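Local coordinates for transcriptional regulator, ROK family (Vibrio cholerae O1 biovar eltor, PDB 1Z05), which probably binds DNA as a zinc-containing transcriptional regulator of carbohydrate metabolism, a ROK-family homologue of Escherichia coli Mlc, at residues Arg75-Asp79 and Ala80-His84; Thr86-Gln89 and Glu90-Arg94. All blocks are in the same frame, centred on the assembly; numbering follows the deposited sequence.

Contact 1 of 2, residues Arg75-Asp79 and Ala80-His84; sequences RELID and AHLIH. With SO4 (sulfate ion), chain G.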
loop_
_atom_site.group_PDB
_atom_site.type_symbol
_atom_site.label_atom_id
_atom_site.label_comp_id
_atom_site.label_asym_id
_atom_site.label_seq_id
_atom_site.Cartn_x
_atom_site.Cartn_y
_atom_site.Cartn_z
ATOM N N ARG A 75 9.651 -18.416 27.407
ATOM C CA ARG A 75 9.219 -19.627 28.097
ATOM C C ARG A 75 8.164 -20.394 27.288
ATOM O O ARG A 75 8.254 -21.615 27.157
ATOM C CB ARG A 75 8.741 -19.313 29.526
ATOM C CG ARG A 75 8.302 -20.519 30.392
ATOM C CD ARG A 75 9.266 -21.724 30.352
ATOM N NE ARG A 75 10.682 -21.356 30.392
ATOM C CZ ARG A 75 11.685 -22.196 30.150
ATOM N NH1 ARG A 75 11.442 -23.468 29.854
ATOM N NH2 ARG A 75 12.938 -21.768 30.208
ATOM N N GLU A 76 7.165 -19.678 26.763
ATOM C CA GLU A 76 6.169 -20.299 25.887
ATOM C C GLU A 76 6.829 -20.883 24.626
ATOM O O GLU A 76 6.490 -21.989 24.205
ATOM C CB GLU A 76 5.036 -19.330 25.512
ATOM C CG GLU A 76 4.230 -18.819 26.701
ATOM C CD GLU A 76 2.770 -18.499 26.376
ATOM O OE1 GLU A 76 2.337 -18.696 25.214
ATOM O OE2 GLU A 76 2.050 -18.050 27.299
ATOM N N LEU A 77 7.776 -20.154 24.038
ATOM C CA LEU A 77 8.449 -20.640 22.827
ATOM C C LEU A 77 9.362 -21.841 23.100
ATOM O O LEU A 77 9.427 -22.767 22.290
ATOM C CB LEU A 77 9.207 -19.514 22.110
ATOM C CG LEU A 77 8.433 -18.313 21.546
ATOM C CD1 LEU A 77 9.403 -17.327 20.909
ATOM C CD2 LEU A 77 7.346 -18.718 20.552
ATOM N N ILE A 78 10.051 -21.833 24.239
ATOM C CA ILE A 78 10.865 -22.984 24.648
ATOM C C ILE A 78 10.012 -24.240 24.882
ATOM O O ILE A 78 10.316 -25.316 24.351
ATOM C CB ILE A 78 11.743 -22.671 25.890
ATOM C CG1 ILE A 78 12.931 -21.795 25.475
ATOM C CG2 ILE A 78 12.246 -23.977 26.552
ATOM C CD1 ILE A 78 13.478 -20.933 26.568
ATOM N N ASP A 79 8.944 -24.090 25.663
ATOM C CA ASP A 79 8.065 -25.210 25.996
ATOM C C ASP A 79 7.389 -25.804 24.761
ATOM O O ASP A 79 7.066 -26.991 24.733
ATOM C CB ASP A 79 7.015 -24.793 27.032
ATOM C CG ASP A 79 7.616 -24.515 28.408
ATOM O OD1 ASP A 79 8.740 -24.986 28.701
ATOM O OD2 ASP A 79 6.953 -23.821 29.208
ATOM N N ALA A 80 7.184 -24.966 23.745
ATOM C CA ALA A 80 6.635 -25.407 22.471
ATOM C C ALA A 80 7.715 -26.008 21.567
ATOM O O ALA A 80 7.407 -26.503 20.485
ATOM C CB ALA A 80 5.962 -24.241 21.768
ATOM N N HIS A 81 8.975 -25.942 22.011
ATOM C CA HIS A 81 10.138 -26.429 21.246
ATOM C C HIS A 81 10.359 -25.696 19.918
ATOM O O HIS A 81 10.833 -26.280 18.944
ATOM C CB HIS A 81 10.066 -27.948 21.036
ATOM C CG HIS A 81 9.850 -28.714 22.301
ATOM N ND1 HIS A 81 8.680 -29.389 22.574
ATOM C CD2 HIS A 81 10.642 -28.881 23.387
ATOM C CE1 HIS A 81 8.768 -29.958 23.763
ATOM N NE2 HIS A 81 9.948 -29.662 24.278
ATOM N N LEU A 82 10.007 -24.417 19.892
ATOM C CA LEU A 82 10.237 -23.577 18.712
ATOM C C LEU A 82 11.607 -22.908 18.773
ATOM O O LEU A 82 12.195 -22.570 17.742
ATOM C CB LEU A 82 9.129 -22.528 18.588
ATOM C CG LEU A 82 7.832 -23.135 18.051
ATOM C CD1 LEU A 82 6.624 -22.255 18.357
ATOM C CD2 LEU A 82 7.968 -23.418 16.544
ATOM N N ILE A 83 12.096 -22.709 19.992
ATOM C CA ILE A 83 13.431 -22.165 20.222
ATOM C C ILE A 83 14.128 -23.012 21.260
ATOM O O ILE A 83 13.478 -23.790 21.970
ATOM C CB ILE A 83 13.434 -20.656 20.641
ATOM C CG1 ILE A 83 12.811 -20.444 22.038
ATOM C CG2 ILE A 83 12.783 -19.798 19.538
ATOM C CD1 ILE A 83 12.791 -18.982 22.504
ATOM N N HIS A 84 15.445 -22.873 21.342
ATOM C CA HIS A 84 16.210 -23.613 22.330
ATOM C C HIS A 84 17.446 -22.844 22.753
ATOM O O HIS A 84 17.912 -21.955 22.039
ATOM C CB HIS A 84 16.580 -25.004 21.810
ATOM C CG HIS A 84 17.632 -24.998 20.745
ATOM N ND1 HIS A 84 18.948 -25.315 21.001
ATOM C CD2 HIS A 84 17.562 -24.722 19.421
ATOM C CE1 HIS A 84 19.644 -25.235 19.882
ATOM N NE2 HIS A 84 18.826 -24.885 18.907
HETATM S S SO4 G . 12.053 -19.120 33.023
HETATM O O1 SO4 G . 12.290 -20.428 33.631
HETATM O O2 SO4 G . 11.686 -18.168 34.067
HETATM O O3 SO4 G . 13.261 -18.678 32.326
HETATM O O4 SO4 G . 10.953 -19.201 32.067
HETATM O O HOH W 1 13.241 -25.885 23.695
#

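Contact 2 of 2, residues Thr86-Gln89 and Glu90-Arg94; sequences TTVQ and EAISR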
loop_
_atom_site.group_PDB
_atom_site.type_symbol
_atom_site.label_atom_id
_atom_site.label_comp_id
_atom_site.label_asym_id
_atom_site.label_seq_id
_atom_site.Cartn_x
_atom_site.Cartn_y
_atom_site.Cartn_z
ATOM N N THR A 86 21.200 -23.541 25.540
ATOM C CA THR A 86 21.869 -24.332 26.573
ATOM C C THR A 86 21.922 -23.420 27.803
ATOM O O THR A 86 22.626 -22.399 27.802
ATOM C CB THR A 86 23.294 -24.796 26.175
ATOM O OG1 THR A 86 23.244 -25.543 24.955
ATOM C CG2 THR A 86 23.918 -25.689 27.275
ATOM N N THR A 87 21.138 -23.776 28.822
ATOM C CA THR A 87 21.063 -23.008 30.060
ATOM C C THR A 87 22.351 -23.168 30.865
ATOM O O THR A 87 23.151 -24.079 30.611
ATOM C CB THR A 87 19.868 -23.436 30.944
ATOM O OG1 THR A 87 20.103 -24.743 31.479
ATOM C CG2 THR A 87 18.554 -23.429 30.154
ATOM N N VAL A 88 22.536 -22.285 31.842
ATOM C CA VAL A 88 23.678 -22.359 32.759
ATOM C C VAL A 88 23.728 -23.720 33.470
ATOM O O VAL A 88 24.789 -24.344 33.564
ATOM C CB VAL A 88 23.644 -21.172 33.776
ATOM C CG1 VAL A 88 24.677 -21.335 34.879
ATOM C CG2 VAL A 88 23.840 -19.846 33.045
ATOM N N GLN A 89 22.577 -24.181 33.958
ATOM C CA GLN A 89 22.489 -25.474 34.644
ATOM C C GLN A 89 22.902 -26.649 33.743
ATOM O O GLN A 89 23.638 -27.532 34.193
ATOM C CB GLN A 89 21.086 -25.687 35.248
ATOM C CG GLN A 89 20.993 -26.890 36.184
ATOM C CD GLN A 89 19.865 -26.793 37.209
ATOM O OE1 GLN A 89 19.060 -25.859 37.196
ATOM N NE2 GLN A 89 19.809 -27.771 38.106
ATOM N N GLU A 90 22.441 -26.644 32.485
ATOM C CA GLU A 90 22.818 -27.659 31.486
ATOM C C GLU A 90 24.311 -27.593 31.178
ATOM O O GLU A 90 24.981 -28.623 31.096
ATOM C CB GLU A 90 22.048 -27.470 30.173
ATOM C CG GLU A 90 20.565 -27.797 30.198
ATOM C CD GLU A 90 19.874 -27.489 28.860
ATOM O OE1 GLU A 90 19.867 -26.308 28.420
ATOM O OE2 GLU A 90 19.335 -28.437 28.240
ATOM N N ALA A 91 24.814 -26.370 31.009
ATOM C CA ALA A 91 26.227 -26.105 30.712
ATOM C C ALA A 91 27.183 -26.674 31.760
ATOM O O ALA A 91 28.163 -27.339 31.421
ATOM C CB ALA A 91 26.457 -24.601 30.556
ATOM N N ILE A 92 26.894 -26.397 33.030
ATOM C CA ILE A 92 27.685 -26.917 34.139
ATOM C C ILE A 92 27.508 -28.431 34.270
ATOM O O ILE A 92 28.489 -29.167 34.408
ATOM C CB ILE A 92 27.323 -26.204 35.469
ATOM C CG1 ILE A 92 27.683 -24.719 35.374
ATOM C CG2 ILE A 92 28.021 -26.872 36.656
ATOM C CD1 ILE A 92 26.864 -23.834 36.259
ATOM N N SER A 93 26.255 -28.880 34.219
ATOM C CA SER A 93 25.921 -30.291 34.371
ATOM C C SER A 93 26.666 -31.154 33.359
ATOM O O SER A 93 27.266 -32.160 33.724
ATOM C CB SER A 93 24.410 -30.494 34.218
ATOM O OG SER A 93 24.047 -31.850 34.412
ATOM N N ARG A 94 26.645 -30.738 32.093
ATOM C CA ARG A 94 27.148 -31.578 31.006
ATOM C C ARG A 94 28.513 -31.148 30.446
ATOM O O ARG A 94 29.024 -31.755 29.503
ATOM C CB ARG A 94 26.072 -31.732 29.917
ATOM C CG ARG A 94 24.777 -32.346 30.470
ATOM C CD ARG A 94 23.707 -32.613 29.421
ATOM N NE ARG A 94 23.018 -31.401 28.972
ATOM C CZ ARG A 94 21.834 -31.388 28.358
ATOM N NH1 ARG A 94 21.179 -32.517 28.124
ATOM N NH2 ARG A 94 21.297 -30.240 27.974
#

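Contact 1 of 2, residues Arg75-Asp79 and Ala80-His84
The carbonyls of E76, L77 and I78, in the last turn of helix 67-79, take the amides of A80, L82 and H81, and the chain then turns into strand 83-86. A80 N to E76 O is the last ordinary helical bond. L82 N to L77 O, at 3.0 Å, and H81 N to I78 O, at 2.8 Å, are the two that define a Schellman motif. A water donates to both I78 O and I83 O, which ties the helix end to the new strand.

I83 packs back on the helix. With chi1 at 67°, its CG1 branch sits between backbone N and carbonyl carbon, and CD1 comes to 3.6 Å from L77 CB. I83 CG1 also meets I78 CG1 at 3.7 Å, the two side chains crossing at about a right angle. Y45 and I48 of helix 35-51 and L101 of strand 99-103 also touch I83. D79 O lies over one face of the H81 ring, toward its rim.

On the outer side, R75 NH1 forms a salt bridge with D79 OD1, the hydrogen bond in it being weak and long at 3.3 Å. R75 NE donates to O4 of a sulfate, probably from the crystallisation liquor, at 2.7 Å. E76 OE2 forms a salt bridge with K37.

H81 has the motif's positive phi (62°). The turn joins the third helix, probably the recognition helix, to the first wing strand of a winged helix-turn-helix, as in Mlc.

Contact 2 of 2, residues Thr86-Gln89 and Glu90-Arg94
Residues T86-Q89 and E90-R94 run on without a break, from the end of strand 83-86 through the short helix 88-94. Backbone bonds from A91 N to T87 O, I92 N to V88 O and S93 N to Q89 O are the i to i+4 bonds of the helix.

T87 is the N-cap. Its chi1 of 70° places OG1 between the backbone N and the carbonyl carbon, where it faces the start of the helix. OG1 accepts from E90 N at 3.2 Å, with a nearly straight angle of 166° at the hydrogen. E90 returns the bond. Its CG lies beside the backbone N, and the chain then extends back past T87 OG1, which lies 3.3 Å from E90 CG. Its OE1 then takes T87 N at 2.9 Å on the lone pair directed away from OE2. This bond is also nearly straight, at 168°.

The other carboxylate oxygen, E90 OE2, forms a salt bridge with R94 NH2 at 2.7 Å, one turn further on. T86 CG2 rests against E90 CB at 3.9 Å, the two side chains crossing at a slant. On another side of the helix, V88 and I92 lie side by side and point the same way, with V88 CG1 3.6 Å from I92 CD1.

The two reciprocal bonds between T87 and E90 make a capping box. They satisfy E90 N, in the first turn, and the amide of the N-cap T87. T87 N holds OE1 and R94 holds OE2, which should fix the rotation of the carboxylate. Its negative charge probably suits the helix dipole and offsets the like charges of R94 and nearby R96.

Contacts 1 and 2 follow each other directly along the chain, their centres about 17 Å apart. Contact 1 ends helix 67-79, and contact 2 starts helix 88-94. Strand 83-86 joins them and pairs with strand 99-103, through H84 of contact 1 with Q102 and T86 of contact 2 with V99. These two strands probably form the wing of a winged helix-turn-helix, with helix 88-94 between them in sequence. Contact 1 is partly buried, with helix 421-428 touching it, whereas contact 2 lies on the surface. Their centres are about 29 and 42 Å from the chain centre. Both are away from the zinc site of H269, C279, C281 and C286.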